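Local coordinates for possible sortase-like protein (Corynebacterium diphtheriae, PDB 5UUS) that probably acts as a sortase, a membrane-associated cysteine transpeptidase that cleaves surface-protein sorting signals and joins the proteins to other cell-surface groups, at residues A109-V112 with S117-V120. Sequence-based numbering, arbitrary orientation.
Sequences AIVV and SWSV
V112 and S119 face each other as an antiparallel hydrogen-bonded pair, V112 N giving a nearly straight bond to S119 O (2.9 Å, 172° at the hydrogen) and S119 N returning one to V112 O (2.8 Å). V112 N lies 21° out of the plane of the S119 carbonyl, S119 N in that of V112. V111 CA rests 3.4 Å from S119 O in a CA-H...O contact.

Apolar contacts lie on the face of V111, W118 and V120. With V111 CG1 anti to the backbone N (chi1 -177°), this methyl meets the edge of the indole, 3.6 Å from W118 CE3. V111 CG2 lies 4.4 Å from V120 CG2, and A109 CB reaches V120 CG1. Beta-branched valines suit extended strands, and the broad indole spans to the adjoining strand.

The opposite face is mixed: I110 and V112 pack on M190 of strand 188-193, while a water donates to V112 O (2.8 Å) and hydrogen-bonds S117 OG and S119 OG, serine's short hydroxyl suiting this reach. S117 OG also hydrogen-bonds T114 OG1, and S119 OG H214 ND1.

The two strands form a tight beta hairpin within the sortase beta-barrel, strand 204-216 flanking its second arm.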
ATOM      1  N   ALA A 109      -8.390   5.446   3.029  1.00 40.14           N
ATOM      2  CA  ALA A 109      -7.264   5.862   2.177  1.00 38.97           C
ATOM      3  C   ALA A 109      -5.915   5.557   2.809  1.00 44.39           C
ATOM      4  O   ALA A 109      -5.725   5.721   4.020  1.00 46.39           O
ATOM      5  CB  ALA A 109      -7.354   7.373   1.863  1.00 43.65           C
ATOM      6  N   ILE A 110      -4.988   5.096   1.982  1.00 40.19           N
ATOM      7  CA  ILE A 110      -3.589   5.056   2.347  1.00 40.06           C
ATOM      8  C   ILE A 110      -2.897   5.986   1.330  1.00 41.67           C
ATOM      9  O   ILE A 110      -2.928   5.718   0.138  1.00 39.69           O
ATOM     10  CB  ILE A 110      -2.990   3.650   2.270  1.00 40.50           C
ATOM     11  CG1 ILE A 110      -3.939   2.584   2.900  1.00 44.74           C
ATOM     12  CG2 ILE A 110      -1.539   3.652   2.825  1.00 37.20           C
ATOM     13  CD1 ILE A 110      -4.183   2.799   4.314  1.00 53.05           C
ATOM     14  N   VAL A 111      -2.300   7.075   1.803  1.00 43.02           N
ATOM     15  CA  VAL A 111      -1.658   8.027   0.908  1.00 40.94           C
ATOM     16  C   VAL A 111      -0.152   7.830   0.933  1.00 45.30           C
ATOM     17  O   VAL A 111       0.447   7.747   2.005  1.00 43.89           O
ATOM     18  CB  VAL A 111      -2.014   9.476   1.275  1.00 41.58           C
ATOM     19  CG1 VAL A 111      -1.371  10.440   0.271  1.00 41.34           C
ATOM     20  CG2 VAL A 111      -3.541   9.658   1.290  1.00 42.48           C
ATOM     21  N   VAL A 112       0.447   7.721  -0.252  1.00 40.68           N
ATOM     22  CA  VAL A 112       1.879   7.475  -0.380  1.00 37.98           C
ATOM     23  C   VAL A 112       2.522   8.572  -1.223  1.00 45.22           C
ATOM     24  O   VAL A 112       2.119   8.856  -2.346  1.00 39.94           O
ATOM     25  CB  VAL A 112       2.163   6.093  -0.991  1.00 40.11           C
ATOM     26  CG1 VAL A 112       3.655   5.774  -0.952  1.00 36.14           C
ATOM     27  CG2 VAL A 112       1.399   5.021  -0.213  1.00 38.50           C
ATOM     28  N   SER A 117       5.871  12.250  -6.642  1.00 37.64           N
ATOM     29  CA  SER A 117       4.479  11.896  -6.893  1.00 35.74           C
ATOM     30  C   SER A 117       3.636  11.716  -5.627  1.00 37.71           C
ATOM     31  O   SER A 117       4.165  11.566  -4.528  1.00 38.50           O
ATOM     32  CB  SER A 117       4.411  10.602  -7.705  1.00 43.27           C
ATOM     33  OG  SER A 117       4.791   9.494  -6.889  1.00 40.57           O
ATOM     34  N   TRP A 118       2.317  11.727  -5.819  1.00 37.09           N
ATOM     35  CA  TRP A 118       1.352  11.364  -4.778  1.00 39.33           C
ATOM     36  C   TRP A 118       0.533  10.197  -5.316  1.00 44.72           C
ATOM     37  O   TRP A 118       0.141  10.222  -6.486  1.00 42.20           O
ATOM     38  CB  TRP A 118       0.422  12.541  -4.422  1.00 41.87           C
ATOM     39  CG  TRP A 118       1.060  13.645  -3.651  1.00 45.54           C
ATOM     40  CD1 TRP A 118       1.557  14.841  -4.155  1.00 37.63           C
ATOM     41  CD2 TRP A 118       1.266  13.694  -2.230  1.00 42.39           C
ATOM     42  NE1 TRP A 118       2.059  15.604  -3.128  1.00 42.82           N
ATOM     43  CE2 TRP A 118       1.900  14.928  -1.937  1.00 45.78           C
ATOM     44  CE3 TRP A 118       0.984  12.810  -1.174  1.00 46.91           C
ATOM     45  CZ2 TRP A 118       2.244  15.307  -0.634  1.00 46.66           C
ATOM     46  CZ3 TRP A 118       1.317  13.186   0.127  1.00 46.00           C
ATOM     47  CH2 TRP A 118       1.941  14.427   0.385  1.00 49.41           C
ATOM     48  N   SER A 119       0.300   9.179  -4.473  1.00 39.20           N
ATOM     49  CA  SER A 119      -0.565   8.049  -4.800  1.00 36.96           C
ATOM     50  C   SER A 119      -1.613   7.915  -3.696  1.00 40.11           C
ATOM     51  O   SER A 119      -1.310   8.124  -2.520  1.00 38.01           O
ATOM     52  CB  SER A 119       0.228   6.736  -4.913  1.00 41.01           C
ATOM     53  OG  SER A 119       1.278   6.840  -5.840  1.00 44.49           O
ATOM     54  N   VAL A 120      -2.838   7.583  -4.082  1.00 37.15           N
ATOM     55  CA  VAL A 120      -3.858   7.253  -3.108  1.00 36.31           C
ATOM     56  C   VAL A 120      -4.287   5.837  -3.374  1.00 41.00           C
ATOM     57  O   VAL A 120      -4.733   5.526  -4.484  1.00 41.28           O
ATOM     58  CB  VAL A 120      -5.076   8.181  -3.199  1.00 35.20           C
ATOM     59  CG1 VAL A 120      -6.175   7.725  -2.221  1.00 37.53           C
ATOM     60  CG2 VAL A 120      -4.644   9.624  -2.936  1.00 38.10           C
TER
HETATM   61  O   HOH W   1       3.393   8.210  -4.801  1.00 41.80           O